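PDB 5IPW: oligopeptide ABC transporter, periplasmic oligopeptide-binding protein, putative from Thermotoga maritima MSB8, which probably binds oligopeptides in the periplasm and passes them to an ABC transporter for uptake into the cell. Local coordinates for residues A192-Q197 against N225-F230; F198-T203 against N218-L223. One frame throughout, in Å; residues are numbered along the deposited sequence.

Interaction 1 (A192-Q197 against N225-F230)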
loop_
_atom_site.group_PDB
_atom_site.type_symbol
_atom_site.label_atom_id
_atom_site.label_comp_id
_atom_site.label_asym_id
_atom_site.label_seq_id
_atom_site.Cartn_x
_atom_site.Cartn_y
_atom_site.Cartn_z
ATOM N N ALA A 192 -17.221 -2.467 22.091
ATOM C CA ALA A 192 -18.476 -3.147 22.392
ATOM C C ALA A 192 -19.263 -2.448 23.492
ATOM O O ALA A 192 -20.486 -2.365 23.427
ATOM C CB ALA A 192 -18.206 -4.586 22.781
ATOM N N HIS A 193 -18.568 -1.928 24.496
ATOM C CA HIS A 193 -19.245 -1.280 25.625
ATOM C C HIS A 193 -20.075 -0.074 25.179
ATOM O O HIS A 193 -21.081 0.259 25.814
ATOM C CB HIS A 193 -18.239 -0.874 26.708
ATOM C CG HIS A 193 -17.419 0.329 26.364
ATOM N ND1 HIS A 193 -16.320 0.272 25.530
ATOM C CD2 HIS A 193 -17.533 1.623 26.748
ATOM C CE1 HIS A 193 -15.797 1.480 25.411
ATOM N NE2 HIS A 193 -16.512 2.318 26.146
ATOM N N TYR A 194 -19.644 0.573 24.096
ATOM C CA TYR A 194 -20.364 1.701 23.516
ATOM C C TYR A 194 -21.363 1.272 22.446
ATOM O O TYR A 194 -22.459 1.817 22.389
ATOM C CB TYR A 194 -19.387 2.709 22.900
ATOM C CG TYR A 194 -20.066 3.874 22.197
ATOM C CD1 TYR A 194 -20.662 4.904 22.920
ATOM C CD2 TYR A 194 -20.113 3.942 20.803
ATOM C CE1 TYR A 194 -21.289 5.965 22.278
ATOM C CE2 TYR A 194 -20.731 5.002 20.151
ATOM C CZ TYR A 194 -21.322 6.006 20.890
ATOM O OH TYR A 194 -21.931 7.049 20.241
ATOM N N LEU A 195 -20.982 0.318 21.599
ATOM C CA LEU A 195 -21.764 0.005 20.398
ATOM C C LEU A 195 -22.913 -0.994 20.578
ATOM O O LEU A 195 -23.874 -0.975 19.802
ATOM C CB LEU A 195 -20.842 -0.493 19.285
ATOM C CG LEU A 195 -19.983 0.597 18.650
ATOM C CD1 LEU A 195 -18.957 -0.021 17.719
ATOM C CD2 LEU A 195 -20.837 1.604 17.900
ATOM N N LYS A 196 -22.815 -1.862 21.584
ATOM C CA LYS A 196 -23.828 -2.903 21.804
ATOM C C LYS A 196 -25.246 -2.349 21.981
ATOM O O LYS A 196 -26.219 -3.036 21.665
ATOM C CB LYS A 196 -23.463 -3.774 23.005
ATOM C CG LYS A 196 -22.454 -4.855 22.683
ATOM C CD LYS A 196 -22.132 -5.693 23.907
ATOM C CE LYS A 196 -21.387 -6.962 23.513
ATOM N NZ LYS A 196 -21.048 -7.823 24.683
ATOM N N GLN A 197 -25.365 -1.119 22.485
ATOM C CA GLN A 197 -26.677 -0.470 22.633
ATOM C C GLN A 197 -27.378 -0.212 21.292
ATOM O O GLN A 197 -28.578 0.041 21.270
ATOM C CB GLN A 197 -26.551 0.847 23.397
ATOM C CG GLN A 197 -25.775 1.923 22.662
ATOM C CD GLN A 197 -25.689 3.187 23.471
ATOM O OE1 GLN A 197 -26.713 3.746 23.853
ATOM N NE2 GLN A 197 -24.473 3.641 23.757
ATOM N N ASN A 225 -23.929 2.331 11.850
ATOM C CA ASN A 225 -22.820 2.865 11.063
ATOM C C ASN A 225 -22.534 4.338 11.359
ATOM O O ASN A 225 -21.388 4.769 11.261
ATOM C CB ASN A 225 -23.069 2.672 9.566
ATOM C CG ASN A 225 -23.126 1.204 9.162
ATOM O OD1 ASN A 225 -22.453 0.347 9.742
ATOM N ND2 ASN A 225 -23.934 0.908 8.155
ATOM N N ASP A 226 -23.563 5.100 11.720
ATOM C CA ASP A 226 -23.378 6.498 12.139
ATOM C C ASP A 226 -22.659 6.577 13.466
ATOM O O ASP A 226 -21.836 7.470 13.688
ATOM C CB ASP A 226 -24.716 7.239 12.278
ATOM C CG ASP A 226 -25.071 8.044 11.044
ATOM O OD1 ASP A 226 -24.750 7.603 9.916
ATOM O OD2 ASP A 226 -25.681 9.125 11.213
ATOM N N LYS A 227 -23.005 5.652 14.351
ATOM C CA LYS A 227 -22.382 5.573 15.658
ATOM C C LYS A 227 -20.967 5.013 15.581
ATOM O O LYS A 227 -20.089 5.454 16.316
ATOM C CB LYS A 227 -23.245 4.724 16.596
ATOM C CG LYS A 227 -24.586 5.363 16.912
ATOM C CD LYS A 227 -24.422 6.681 17.647
ATOM C CE LYS A 227 -25.757 7.355 17.892
ATOM N NZ LYS A 227 -25.562 8.753 18.363
ATOM N N ASN A 228 -20.742 4.061 14.684
ATOM C CA ASN A 228 -19.420 3.467 14.529
ATOM C C ASN A 228 -18.608 4.197 13.462
ATOM O O ASN A 228 -17.729 3.607 12.847
ATOM C CB ASN A 228 -19.536 1.970 14.194
ATOM C CG ASN A 228 -18.211 1.231 14.337
ATOM O OD1 ASN A 228 -17.396 1.545 15.211
ATOM N ND2 ASN A 228 -17.987 0.243 13.476
ATOM N N ASP A 229 -18.902 5.482 13.260
ATOM C CA ASP A 229 -18.228 6.310 12.261
ATOM C C ASP A 229 -17.118 7.107 12.938
ATOM O O ASP A 229 -17.393 8.071 13.658
ATOM C CB ASP A 229 -19.247 7.263 11.616
ATOM C CG ASP A 229 -18.686 8.013 10.423
ATOM O OD1 ASP A 229 -17.533 8.483 10.482
ATOM O OD2 ASP A 229 -19.405 8.153 9.417
ATOM N N PHE A 230 -15.868 6.719 12.687
ATOM C CA PHE A 230 -14.712 7.347 13.339
ATOM C C PHE A 230 -14.538 8.828 13.001
ATOM O O PHE A 230 -13.909 9.566 13.748
ATOM C CB PHE A 230 -13.422 6.611 12.976
ATOM C CG PHE A 230 -12.857 7.013 11.652
ATOM C CD1 PHE A 230 -11.959 8.075 11.562
ATOM C CD2 PHE A 230 -13.228 6.352 10.490
ATOM C CE1 PHE A 230 -11.430 8.455 10.339
ATOM C CE2 PHE A 230 -12.707 6.732 9.262
ATOM C CZ PHE A 230 -11.808 7.786 9.187
HETATM O O HOH W 1 -23.134 10.084 19.122
#
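Leu195 rests its two methyls against the end of helix 220-227, where Lys227 closes the helix and Asn228 is the first residue to leave it. CD2 of Leu195 lies 3.9 Å from CB of Asn228. Its CD1 comes to 3.3 Å from OD1 of Asn228. The leucine reaches across because its CG stands opposite the carbonyl carbon (chi1 -73°), and it meets the asparagine side chain at about a right angle. Leucine suits this buried place: its fork meets Asn228 and the backbone end of Lys227, while Phe134 of helix 129-140 packs on it too.

Tyr194 supplies the other half. Its CG swings away from the backbone N (chi1 176°), carrying the ring out so that its edge meets the backbone of Lys227, with CE2 3.9 Å from Lys227 O. The Lys227 chain, bent at chi2, crosses the tyrosine, and its CD packs 3.6 Å from Tyr194 OH. Lysine fits because its long aliphatic part can lie by Tyr194 while NZ donates to a water at 2.9 Å.

No direct hydrogen bond joins the two segments: the direct touches are van der Waals, carbon on carbon and carbon on oxygen. Asn233 ND2 joins Tyr194 OH and Lys227 O, and the water adds at most a weak link to that hydroxyl, so the pairing probably rests on packing and this third residue.

Interaction 2 (F198-T203 against N218-L223)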
loop_
_atom_site.group_PDB
_atom_site.type_symbol
_atom_site.label_atom_id
_atom_site.label_comp_id
_atom_site.label_asym_id
_atom_site.label_seq_id
_atom_site.Cartn_x
_atom_site.Cartn_y
_atom_site.Cartn_z
ATOM N N PHE A 198 -26.620 -0.261 20.195
ATOM C CA PHE A 198 -27.143 -0.063 18.841
ATOM C C PHE A 198 -27.254 -1.365 18.037
ATOM O O PHE A 198 -27.561 -1.334 16.843
ATOM C CB PHE A 198 -26.231 0.908 18.089
ATOM C CG PHE A 198 -25.980 2.187 18.825
ATOM C CD1 PHE A 198 -27.021 3.061 19.093
ATOM C CD2 PHE A 198 -24.708 2.521 19.253
ATOM C CE1 PHE A 198 -26.800 4.248 19.772
ATOM C CE2 PHE A 198 -24.480 3.704 19.937
ATOM C CZ PHE A 198 -25.527 4.568 20.198
ATOM N N HIS A 199 -27.022 -2.499 18.693
ATOM C CA HIS A 199 -26.937 -3.788 18.019
ATOM C C HIS A 199 -28.047 -4.728 18.499
ATOM O O HIS A 199 -28.100 -5.062 19.681
ATOM C CB HIS A 199 -25.570 -4.414 18.280
ATOM C CG HIS A 199 -25.171 -5.439 17.268
ATOM N ND1 HIS A 199 -25.630 -6.734 17.305
ATOM C CD2 HIS A 199 -24.346 -5.364 16.198
ATOM C CE1 HIS A 199 -25.110 -7.415 16.301
ATOM N NE2 HIS A 199 -24.325 -6.607 15.612
ATOM N N PRO A 200 -28.947 -5.146 17.583
ATOM C CA PRO A 200 -30.101 -5.998 17.918
ATOM C C PRO A 200 -29.801 -7.332 18.607
ATOM O O PRO A 200 -30.655 -7.844 19.323
ATOM C CB PRO A 200 -30.753 -6.266 16.553
ATOM C CG PRO A 200 -29.759 -5.835 15.531
ATOM C CD PRO A 200 -29.001 -4.724 16.173
ATOM N N LYS A 201 -28.629 -7.904 18.364
ATOM C CA LYS A 201 -28.221 -9.122 19.062
ATOM C C LYS A 201 -28.065 -8.923 20.571
ATOM O O LYS A 201 -28.280 -9.861 21.337
ATOM C CB LYS A 201 -26.912 -9.672 18.488
ATOM C CG LYS A 201 -26.513 -11.027 19.057
ATOM C CD LYS A 201 -25.136 -11.446 18.576
ATOM C CE LYS A 201 -24.668 -12.704 19.288
ATOM N NZ LYS A 201 -23.302 -13.103 18.850
ATOM N N TYR A 202 -27.684 -7.720 20.994
ATOM C CA TYR A 202 -27.429 -7.445 22.407
ATOM C C TYR A 202 -28.461 -6.530 23.039
ATOM O O TYR A 202 -28.536 -6.441 24.263
ATOM C CB TYR A 202 -26.023 -6.854 22.579
ATOM C CG TYR A 202 -24.951 -7.799 22.092
ATOM C CD1 TYR A 202 -24.500 -8.846 22.892
ATOM C CD2 TYR A 202 -24.422 -7.679 20.814
ATOM C CE1 TYR A 202 -23.536 -9.732 22.442
ATOM C CE2 TYR A 202 -23.456 -8.561 20.354
ATOM C CZ TYR A 202 -23.016 -9.586 21.172
ATOM O OH TYR A 202 -22.059 -10.462 20.718
ATOM N N THR A 203 -29.264 -5.866 22.216
ATOM C CA THR A 203 -30.238 -4.897 22.704
ATOM C C THR A 203 -31.605 -5.176 22.099
ATOM O O THR A 203 -31.699 -5.487 20.912
ATOM C CB THR A 203 -29.793 -3.482 22.321
ATOM O OG1 THR A 203 -28.452 -3.282 22.776
ATOM C CG2 THR A 203 -30.699 -2.423 22.934
ATOM N N ASN A 218 -32.989 5.290 8.593
ATOM C CA ASN A 218 -34.132 4.533 8.069
ATOM C C ASN A 218 -34.170 3.108 8.589
ATOM O O ASN A 218 -35.240 2.557 8.816
ATOM C CB ASN A 218 -34.141 4.534 6.535
ATOM C CG ASN A 218 -34.864 5.743 5.962
ATOM O OD1 ASN A 218 -36.079 5.874 6.115
ATOM N ND2 ASN A 218 -34.122 6.634 5.305
ATOM N N THR A 219 -32.998 2.515 8.764
ATOM C CA THR A 219 -32.880 1.187 9.357
ATOM C C THR A 219 -31.943 1.270 10.558
ATOM O O THR A 219 -31.372 2.327 10.832
ATOM C CB THR A 219 -32.394 0.135 8.334
ATOM O OG1 THR A 219 -32.052 -1.082 9.012
ATOM C CG2 THR A 219 -31.181 0.627 7.536
ATOM N N TRP A 220 -31.823 0.173 11.297
ATOM C CA TRP A 220 -30.946 0.136 12.476
ATOM C C TRP A 220 -29.489 0.112 12.080
ATOM O O TRP A 220 -28.633 0.589 12.824
ATOM C CB TRP A 220 -31.294 -1.036 13.405
ATOM C CG TRP A 220 -30.995 -2.390 12.861
ATOM C CD1 TRP A 220 -31.872 -3.240 12.260
ATOM C CD2 TRP A 220 -29.733 -3.072 12.895
ATOM N NE1 TRP A 220 -31.234 -4.405 11.907
ATOM C CE2 TRP A 220 -29.920 -4.328 12.286
ATOM C CE3 TRP A 220 -28.462 -2.738 13.377
ATOM C CZ2 TRP A 220 -28.887 -5.251 12.142
ATOM C CZ3 TRP A 220 -27.434 -3.659 13.233
ATOM C CH2 TRP A 220 -27.652 -4.897 12.621
ATOM N N VAL A 221 -29.221 -0.429 10.898
ATOM C CA VAL A 221 -27.877 -0.431 10.329
ATOM C C VAL A 221 -27.376 1.007 10.137
ATOM O O VAL A 221 -26.197 1.290 10.357
ATOM C CB VAL A 221 -27.834 -1.204 8.988
ATOM C CG1 VAL A 221 -26.444 -1.167 8.375
ATOM C CG2 VAL A 221 -28.255 -2.654 9.186
ATOM N N ASP A 222 -28.275 1.910 9.751
ATOM C CA ASP A 222 -27.913 3.310 9.520
ATOM C C ASP A 222 -27.479 3.970 10.817
ATOM O O ASP A 222 -26.523 4.743 10.834
ATOM C CB ASP A 222 -29.086 4.098 8.931
ATOM C CG ASP A 222 -29.500 3.610 7.555
ATOM O OD1 ASP A 222 -28.694 2.945 6.867
ATOM O OD2 ASP A 222 -30.653 3.901 7.166
ATOM N N LEU A 223 -28.201 3.668 11.892
ATOM C CA LEU A 223 -27.852 4.160 13.220
ATOM C C LEU A 223 -26.511 3.582 13.663
ATOM O O LEU A 223 -25.667 4.310 14.178
ATOM C CB LEU A 223 -28.945 3.813 14.237
ATOM C CG LEU A 223 -28.707 4.238 15.695
ATOM C CD1 LEU A 223 -28.493 5.739 15.828
ATOM C CD2 LEU A 223 -29.862 3.789 16.581
#
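Pro200 stands on the Trp220 indole by its CG-CD edge, over one face, its CG 3.5 Å from the centroid of the six-membered ring and 10° off the ring normal, a CH-pi contact. CD of the same proline sits 3.5 Å from Trp220 CE3. Val221 CG2 rests on the opposite face, so the indole is sandwiched between two aliphatic groups. The broad plate suits the task: its six-membered ring also turns its edge to the face of His199 in a T-shaped pair, centroids 5.8 Å apart and planes at 64°.

Trp220 opens helix 220-227, whose start is a capping box: Thr219 N donates to Asp222 OD2 at 3.2 Å, and Thr219 OG1 weakly accepts from Val221 N. Facing it, the 198-203 loop is turned back by His199 O, which accepts from both Tyr202 N and Thr203 N.

With an alanine at Trp220, Pro200 and Val221 CG2 would probably lose the plate between them, and the His199 ring its edge-on partner.

One turn further along the helix, Leu223, its CG anti to the backbone N (chi1 179°), brings CD2 to 3.9 Å from CD1 of Phe198, the two side chains crossing at about a right angle.

Overall arrangement
From the N terminus, the chain runs through helix 192-195 and a short 3-10 turn into the loop that follows, passes helix 205-209, and returns along helix 220-227. Interaction 2 closes the inner loop of 14 residues; interaction 1 closes the outer one of 27, so the contacts nest without crossing, their centres about 10 Å apart. Interaction 2 uses the start of helix 220-227, interaction 1 its end, so the returning helix is joined along its length to the segment that led out. The two contacts also touch directly: Phe198 packs on Lys227, and Lys196 O probably accepts from Thr203 OG1. Both lie on the periphery, within the solute-binding family 5 region.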